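Local coordinates for protein L-ribulose 3-epimerase (Methylomonas sp. DH-1, PDB 7CJ7) that catalyses the manganese-dependent epimerization of ketoses at C3, with highest activity toward L-ribulose, and works as a homodimer, at residues K27-A32 and K56-E61; L151-R156 and N160-G165. One frame throughout, in Å; residues are numbered along the deposited sequence.

Interaction 1. Residues K27-A32 and K56-E61; sequences KAIAGA and KDLLQE. With MG (magnesium ion), chain E.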
ATOM      1  N   LYS A  27      21.884  12.287  17.806  1.00 12.56           N
ATOM      2  CA  LYS A  27      20.513  12.847  17.871  1.00 14.22           C
ATOM      3  C   LYS A  27      19.534  11.694  18.093  1.00 13.05           C
ATOM      4  O   LYS A  27      18.685  11.796  19.007  1.00 13.97           O
ATOM      5  CB  LYS A  27      20.215  13.614  16.582  1.00 16.89           C
ATOM      6  CG  LYS A  27      18.913  14.389  16.549  1.00 20.79           C
ATOM      7  CD  LYS A  27      18.926  15.360  15.392  1.00 26.29           C
ATOM      8  CE  LYS A  27      17.706  16.244  15.302  1.00 32.82           C
ATOM      9  NZ  LYS A  27      16.548  15.502  14.746  1.00 37.19           N
ATOM     10  N   ALA A  28      19.674  10.622  17.310  1.00 12.95           N
ATOM     11  CA  ALA A  28      18.752   9.465  17.331  1.00 12.16           C
ATOM     12  C   ALA A  28      18.910   8.700  18.651  1.00 11.22           C
ATOM     13  O   ALA A  28      17.894   8.340  19.260  1.00 11.94           O
ATOM     14  CB  ALA A  28      18.997   8.585  16.132  1.00 12.24           C
ATOM     15  N   ILE A  29      20.146   8.457  19.078  1.00 11.11           N
ATOM     16  CA  ILE A  29      20.424   7.645  20.297  1.00 11.42           C
ATOM     17  C   ILE A  29      19.974   8.441  21.525  1.00 11.92           C
ATOM     18  O   ILE A  29      19.256   7.873  22.366  1.00 12.40           O
ATOM     19  CB  ILE A  29      21.893   7.188  20.329  1.00 11.50           C
ATOM     20  CG1 ILE A  29      22.115   6.091  19.282  1.00 11.34           C
ATOM     21  CG2 ILE A  29      22.300   6.737  21.725  1.00 11.51           C
ATOM     22  CD1 ILE A  29      23.562   5.737  19.023  1.00 12.12           C
ATOM     23  N   ALA A  30      20.298   9.729  21.590  1.00 11.99           N
ATOM     24  CA  ALA A  30      19.861  10.616  22.692  1.00 12.43           C
ATOM     25  C   ALA A  30      18.327  10.674  22.711  1.00 12.69           C
ATOM     26  O   ALA A  30      17.739  10.600  23.805  1.00 13.85           O
ATOM     27  CB  ALA A  30      20.492  11.981  22.548  1.00 13.54           C
ATOM     28  N   GLY A  31      17.697  10.747  21.534  1.00 13.52           N
ATOM     29  CA  GLY A  31      16.230  10.806  21.393  1.00 12.74           C
ATOM     30  C   GLY A  31      15.556   9.548  21.926  1.00 12.16           C
ATOM     31  O   GLY A  31      14.622   9.667  22.735  1.00 11.62           O
ATOM     32  N   ALA A  32      16.002   8.371  21.482  1.00 11.78           N
ATOM     33  CA  ALA A  32      15.462   7.067  21.929  1.00 10.88           C
ATOM     34  C   ALA A  32      15.657   6.907  23.443  1.00 11.63           C
ATOM     35  O   ALA A  32      14.702   6.484  24.121  1.00 10.68           O
ATOM     36  CB  ALA A  32      16.106   5.958  21.151  1.00 10.79           C
ATOM     37  N   LYS A  56      29.018   2.615  18.809  1.00 11.06           N
ATOM     38  CA  LYS A  56      29.216   1.809  20.039  1.00 12.88           C
ATOM     39  C   LYS A  56      29.402   2.745  21.250  1.00 12.23           C
ATOM     40  O   LYS A  56      28.726   2.537  22.265  1.00 12.09           O
ATOM     41  CB  LYS A  56      30.383   0.846  19.810  1.00 15.22           C
ATOM     42  CG  LYS A  56      30.771   0.017  21.015  1.00 19.75           C
ATOM     43  CD  LYS A  56      29.605  -0.389  21.855  1.00 24.90           C
ATOM     44  CE  LYS A  56      29.005  -1.719  21.463  1.00 31.07           C
ATOM     45  NZ  LYS A  56      28.684  -2.516  22.670  1.00 36.04           N
ATOM     46  N   ASP A  57      30.265   3.757  21.143  1.00 11.78           N
ATOM     47  CA  ASP A  57      30.523   4.736  22.232  1.00 13.41           C
ATOM     48  C   ASP A  57      29.215   5.448  22.608  1.00 12.04           C
ATOM     49  O   ASP A  57      28.977   5.657  23.816  1.00 13.11           O
ATOM     50  CB  ASP A  57      31.593   5.751  21.831  1.00 14.81           C
ATOM     51  CG  ASP A  57      33.000   5.189  21.756  1.00 17.75           C
ATOM     52  OD1 ASP A  57      33.214   4.050  22.250  1.00 18.67           O
ATOM     53  OD2 ASP A  57      33.882   5.910  21.225  1.00 19.43           O
ATOM     54  N   LEU A  58      28.392   5.809  21.620  1.00 11.28           N
ATOM     55  CA  LEU A  58      27.109   6.528  21.863  1.00 11.31           C
ATOM     56  C   LEU A  58      26.150   5.597  22.605  1.00 10.88           C
ATOM     57  O   LEU A  58      25.489   6.056  23.558  1.00 10.78           O
ATOM     58  CB  LEU A  58      26.509   7.010  20.541  1.00 12.75           C
ATOM     59  CG  LEU A  58      27.221   8.201  19.909  1.00 14.23           C
ATOM     60  CD1 LEU A  58      26.731   8.432  18.487  1.00 15.14           C
ATOM     61  CD2 LEU A  58      27.041   9.446  20.763  1.00 14.97           C
ATOM     62  N   LEU A  59      26.051   4.337  22.177  1.00 10.46           N
ATOM     63  CA  LEU A  59      25.161   3.357  22.848  1.00 10.29           C
ATOM     64  C   LEU A  59      25.562   3.246  24.322  1.00 10.34           C
ATOM     65  O   LEU A  59      24.670   3.227  25.167  1.00 10.99           O
ATOM     66  CB  LEU A  59      25.230   2.006  22.127  1.00 10.43           C
ATOM     67  CG  LEU A  59      24.627   2.009  20.725  1.00 11.48           C
ATOM     68  CD1 LEU A  59      24.819   0.665  20.045  1.00 12.97           C
ATOM     69  CD2 LEU A  59      23.148   2.371  20.775  1.00 12.59           C
ATOM     70  N   GLN A  60      26.857   3.192  24.622  1.00 10.22           N
ATOM     71  CA  GLN A  60      27.362   3.081  26.016  1.00 12.09           C
ATOM     72  C   GLN A  60      27.024   4.371  26.781  1.00 12.44           C
ATOM     73  O   GLN A  60      26.515   4.287  27.913  1.00 13.19           O
ATOM     74  CB  GLN A  60      28.869   2.831  25.993  1.00 13.68           C
ATOM     75  CG  GLN A  60      29.249   1.487  25.400  1.00 16.78           C
ATOM     76  CD  GLN A  60      30.749   1.338  25.325  1.00 20.77           C
ATOM     77  OE1 GLN A  60      31.416   1.982  24.519  1.00 26.55           O
ATOM     78  NE2 GLN A  60      31.293   0.498  26.188  1.00 26.04           N
ATOM     79  N   GLU A  61      27.279   5.516  26.154  1.00 12.39           N
ATOM     80  CA  GLU A  61      27.068   6.874  26.723  1.00 12.02           C
ATOM     81  C   GLU A  61      25.612   7.018  27.181  1.00 11.52           C
ATOM     82  O   GLU A  61      25.399   7.556  28.272  1.00 12.22           O
ATOM     83  CB  GLU A  61      27.470   7.926  25.685  1.00 12.31           C
ATOM     84  CG  GLU A  61      27.317   9.351  26.156  1.00 13.30           C
ATOM     85  CD  GLU A  61      27.796  10.410  25.175  1.00 14.83           C
ATOM     86  OE1 GLU A  61      28.330  10.037  24.115  1.00 16.12           O
ATOM     87  OE2 GLU A  61      27.653  11.612  25.485  1.00 16.68           O
TER
HETATM   88 MG    MG E 303      34.559   2.580  21.986  1.00 34.55          MG
HETATM   89  O   HOH W   1      35.807   4.392  20.767  1.00 34.08           O
HETATM   90  O   HOH W   2      33.551   1.438  23.243  1.00 35.49           O
HETATM   91  O   HOH W   3      33.940   1.985  20.289  1.00 21.24           O
HETATM   92  O   HOH W   4      36.312   1.284  22.108  1.00 39.08           O
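I29 reaches from helix 22-35 onto helix 52-61 and meets L58 and L59 there, an apolar contact with no hydrogen bond across it. Its CD1 does most of the touching: I29 CD1 lies 3.6 Å from L58 CB and 3.8 Å from L59 CD2, and the I29 side chain crosses each leucine side chain at about a right angle. The other branch, I29 CG2, rests on backbone, 3.7 Å from L58 O. With I29 CG1 beside its own backbone N (chi1 -73°), CD1 is carried out to the leucines while CG2, anti to that N, is left against L58 O. L58 points toward the partner helix and also packs on A25 and R26; L59 starts out pointing away, but its CD2 comes back to I29, and the residue touches I40 of strand 39-43 as well.

Polar groups work outside this apolar patch. E61 forms a salt bridge with R26, a second tie between the two helices. The magnesium ion sits on the exposed side of helix 52-61, bound by D57 OD1 at 2.0 Å and by four waters; one of these waters donates to D57 OD2 and another to Q60 OE1, so the next turn of the helix holds the ion through water.

This is the packing of neighbouring outer helices in a TIM barrel, here the helices that follow strands 8-12 and 39-43.

Interaction 2. Residues L151-R156 and N160-G165; sequences LEVVNR and NIMNTG. With MN (manganese (II) ion), chain D; SOL (L-sorbose), chain C.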
ATOM      1  N   LEU A 151      12.530 -12.133   9.181  1.00  8.98           N
ATOM      2  CA  LEU A 151      12.122 -11.789   7.802  1.00  9.39           C
ATOM      3  C   LEU A 151      10.802 -11.021   7.873  1.00  8.88           C
ATOM      4  O   LEU A 151       9.774 -11.604   8.288  1.00  7.94           O
ATOM      5  CB  LEU A 151      11.997 -13.085   7.001  1.00 10.79           C
ATOM      6  CG  LEU A 151      13.314 -13.767   6.622  1.00 12.35           C
ATOM      7  CD1 LEU A 151      14.093 -14.268   7.827  1.00 15.02           C
ATOM      8  CD2 LEU A 151      13.043 -14.913   5.678  1.00 13.31           C
ATOM      9  N   GLU A 152      10.847  -9.735   7.536  1.00  8.98           N
ATOM     10  CA  GLU A 152       9.681  -8.839   7.668  1.00  8.55           C
ATOM     11  C   GLU A 152       8.739  -9.052   6.480  1.00  8.86           C
ATOM     12  O   GLU A 152       9.124  -8.770   5.335  1.00  8.57           O
ATOM     13  CB  GLU A 152      10.111  -7.381   7.749  1.00  9.47           C
ATOM     14  CG  GLU A 152       8.979  -6.488   8.187  1.00 10.26           C
ATOM     15  CD  GLU A 152       9.380  -5.031   8.299  1.00 11.57           C
ATOM     16  OE1 GLU A 152      10.531  -4.684   7.897  1.00 14.43           O
ATOM     17  OE2 GLU A 152       8.558  -4.259   8.794  1.00 11.56           O
ATOM     18  N   VAL A 153       7.524  -9.489   6.775  1.00  9.27           N
ATOM     19  CA  VAL A 153       6.400  -9.555   5.801  1.00 10.70           C
ATOM     20  C   VAL A 153       5.977  -8.122   5.494  1.00 10.29           C
ATOM     21  O   VAL A 153       5.656  -7.376   6.429  1.00 12.03           O
ATOM     22  CB  VAL A 153       5.245 -10.381   6.385  1.00 11.69           C
ATOM     23  CG1 VAL A 153       4.053 -10.391   5.445  1.00 13.57           C
ATOM     24  CG2 VAL A 153       5.717 -11.787   6.722  1.00 14.04           C
ATOM     25  N   VAL A 154       5.997  -7.724   4.233  1.00  9.59           N
ATOM     26  CA  VAL A 154       5.598  -6.338   3.883  1.00  9.81           C
ATOM     27  C   VAL A 154       4.558  -6.409   2.774  1.00 10.04           C
ATOM     28  O   VAL A 154       4.333  -7.494   2.202  1.00 10.17           O
ATOM     29  CB  VAL A 154       6.802  -5.465   3.492  1.00  9.89           C
ATOM     30  CG1 VAL A 154       7.747  -5.259   4.666  1.00  9.50           C
ATOM     31  CG2 VAL A 154       7.531  -6.043   2.288  1.00  9.96           C
ATOM     32  N   ASN A 155       3.935  -5.278   2.492  1.00  9.53           N
ATOM     33  CA  ASN A 155       2.769  -5.235   1.581  1.00  9.71           C
ATOM     34  C   ASN A 155       3.243  -5.442   0.136  1.00  9.04           C
ATOM     35  O   ASN A 155       4.466  -5.391  -0.153  1.00  8.89           O
ATOM     36  CB  ASN A 155       1.959  -3.953   1.802  1.00  9.23           C
ATOM     37  CG  ASN A 155       2.663  -2.715   1.306  1.00  9.11           C
ATOM     38  OD1 ASN A 155       2.910  -2.604   0.113  1.00 10.70           O
ATOM     39  ND2 ASN A 155       2.985  -1.789   2.206  1.00  8.86           N
ATOM     40  N   ARG A 156       2.276  -5.643  -0.745  1.00  9.63           N
ATOM     41  CA  ARG A 156       2.447  -5.954  -2.185  1.00  9.40           C
ATOM     42  C   ARG A 156       3.301  -4.883  -2.881  1.00  8.56           C
ATOM     43  O   ARG A 156       3.978  -5.229  -3.869  1.00  9.32           O
ATOM     44  CB  ARG A 156       1.060  -6.036  -2.822  1.00 10.02           C
ATOM     45  CG  ARG A 156       0.293  -4.720  -2.774  1.00 10.48           C
ATOM     46  CD  ARG A 156      -1.177  -4.864  -3.119  1.00 11.07           C
ATOM     47  NE  ARG A 156      -1.858  -5.781  -2.218  1.00 12.18           N
ATOM     48  CZ  ARG A 156      -3.042  -6.319  -2.460  1.00 12.29           C
ATOM     49  NH1 ARG A 156      -3.684  -6.012  -3.570  1.00 13.31           N
ATOM     50  NH2 ARG A 156      -3.581  -7.163  -1.595  1.00 12.45           N
ATOM     51  N   ASN A 160       7.286  -8.835  -3.677  1.00 11.17           N
ATOM     52  CA  ASN A 160       6.427  -9.795  -4.405  1.00 12.07           C
ATOM     53  C   ASN A 160       6.650 -11.211  -3.856  1.00 12.39           C
ATOM     54  O   ASN A 160       6.078 -12.133  -4.430  1.00 14.25           O
ATOM     55  CB  ASN A 160       6.632  -9.665  -5.917  1.00 13.24           C
ATOM     56  CG  ASN A 160       8.017 -10.054  -6.384  1.00 11.93           C
ATOM     57  OD1 ASN A 160       8.862 -10.433  -5.582  1.00 13.77           O
ATOM     58  ND2 ASN A 160       8.257  -9.944  -7.682  1.00 11.58           N
ATOM     59  N   ILE A 161       7.398 -11.374  -2.756  1.00 12.03           N
ATOM     60  CA  ILE A 161       7.809 -12.720  -2.251  1.00 13.74           C
ATOM     61  C   ILE A 161       6.837 -13.201  -1.171  1.00 14.31           C
ATOM     62  O   ILE A 161       6.407 -14.365  -1.246  1.00 16.37           O
ATOM     63  CB  ILE A 161       9.263 -12.713  -1.737  1.00 13.07           C
ATOM     64  CG1 ILE A 161      10.255 -12.487  -2.876  1.00 13.06           C
ATOM     65  CG2 ILE A 161       9.576 -13.987  -0.976  1.00 13.88           C
ATOM     66  CD1 ILE A 161      10.297 -13.616  -3.882  1.00 13.92           C
ATOM     67  N   MET A 162       6.535 -12.370  -0.175  1.00 15.37           N
ATOM     68  CA  MET A 162       5.613 -12.759   0.924  1.00 16.13           C
ATOM     69  C   MET A 162       4.933 -11.517   1.489  1.00 14.13           C
ATOM     70  O   MET A 162       5.637 -10.600   1.952  1.00 14.22           O
ATOM     71  CB  MET A 162       6.348 -13.497   2.044  1.00 20.06           C
ATOM     72  CG  MET A 162       7.779 -13.067   2.205  1.00 24.19           C
ATOM     73  SD  MET A 162       8.708 -14.168   3.298  1.00 36.22           S
ATOM     74  CE  MET A 162       8.542 -13.213   4.799  1.00 19.23           C
ATOM     75  N   ASN A 163       3.603 -11.510   1.461  1.00 12.79           N
ATOM     76  CA  ASN A 163       2.796 -10.332   1.848  1.00 12.48           C
ATOM     77  C   ASN A 163       1.922 -10.660   3.059  1.00 12.03           C
ATOM     78  O   ASN A 163       1.339  -9.715   3.597  1.00 12.93           O
ATOM     79  CB  ASN A 163       1.927  -9.836   0.691  1.00 13.68           C
ATOM     80  CG  ASN A 163       2.705  -9.493  -0.560  1.00 12.55           C
ATOM     81  OD1 ASN A 163       2.273  -9.837  -1.649  1.00 13.98           O
ATOM     82  ND2 ASN A 163       3.818  -8.791  -0.426  1.00 11.41           N
ATOM     83  N   THR A 164       1.848 -11.923   3.496  1.00 10.95           N
ATOM     84  CA  THR A 164       1.117 -12.294   4.733  1.00 11.95           C
ATOM     85  C   THR A 164       1.999 -13.149   5.640  1.00 11.19           C
ATOM     86  O   THR A 164       2.920 -13.810   5.139  1.00 10.07           O
ATOM     87  CB  THR A 164      -0.180 -13.068   4.459  1.00 12.15           C
ATOM     88  OG1 THR A 164       0.145 -14.374   3.979  1.00 13.07           O
ATOM     89  CG2 THR A 164      -1.081 -12.365   3.472  1.00 13.48           C
ATOM     90  N   GLY A 165       1.717 -13.137   6.939  1.00 12.23           N
ATOM     91  CA  GLY A 165       2.419 -13.988   7.912  1.00 11.89           C
ATOM     92  C   GLY A 165       2.338 -15.453   7.509  1.00 12.38           C
ATOM     93  O   GLY A 165       3.341 -16.158   7.639  1.00 12.51           O
TER
HETATM   94 MN    MN D 302       8.535  -2.273   9.395  1.00 20.11          MN
HETATM   95  C1  SOL C 301       9.329  -0.957   5.332  1.00 18.34           C
HETATM   96  O1  SOL C 301       8.032  -0.596   4.921  1.00 15.98           O
HETATM   97  C2  SOL C 301       9.371  -1.330   6.779  1.00 16.34           C
HETATM   98  O2  SOL C 301       8.356  -1.677   7.359  1.00 14.15           O
HETATM   99  C3  SOL C 301      10.696  -1.217   7.519  1.00 18.35           C
HETATM  100  O3  SOL C 301      10.686  -1.994   8.694  1.00 13.86           O
HETATM  101  C4  SOL C 301      11.868  -1.615   6.627  1.00 21.18           C
HETATM  102  O4  SOL C 301      11.718  -2.979   6.229  1.00 28.39           O
HETATM  103  C5  SOL C 301      13.232  -1.456   7.300  1.00 24.39           C
HETATM  104  O5  SOL C 301      14.240  -2.021   6.463  1.00 31.17           O
HETATM  105  C6  SOL C 301      13.597  -0.017   7.599  1.00 26.53           C
HETATM  106  O6  SOL C 301      14.860   0.053   8.267  1.00 23.74           O
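The carboxamide of N163 reaches the chain that leaves strand 148-152, and its ND2 donates to V154 O at 3.0 Å with an N-H...O angle of 160°. The acceptor lies close to the amide plane of N163, while the donor is tilted 23° from the V154 carbonyl plane. N163 CA sits 3.2 Å from the same V154 O in a CA-H...O contact, so backbone and side chain of one residue converge on one oxygen. ND2 also donates to T159 O, which fixes the rotation of the amide. A leucine in place of N163 would probably leave V154 O and T159 O without this shared donor and free the loop to shift.

V153 lays both its methyls against the returning chain: CG1, anti to the backbone N (chi1 177°), presses on the N163-T164 peptide, 3.3 Å from T164 N, and CG2 meets M162 CE at 3.7 Å, the two side chains at about a right angle. M162 bends at chi3, bringing CE also to L151 CB.

E152 points away from this packing, its OE2 on manganese at 2.1 Å and its OE1 accepting from O4 of L-sorbose. The arrangement is a beta-alpha loop at the C-terminal end of a TIM-barrel strand, bordering the metal-dependent epimerase site.

In the fold
Both contacts are buried and belong to one TIM barrel, but they share no element: their centres are 31 Å apart, on opposite sides of the chain's centre. Interaction 1 joins two successive outer helices on the periphery, about 19 Å from that centre, and is apolar. Interaction 2 lies nearer, about 12 Å out, where a single strand runs into its own following loop; there a side-chain amide bond to backbone joins the apolar packing. The metals differ likewise. Magnesium at 56-61 is held largely by water, whereas manganese, bound by E152 of 151-156, is held by protein and sugar. The second subunit reaches 151-156 and 160-165, but not interaction 1.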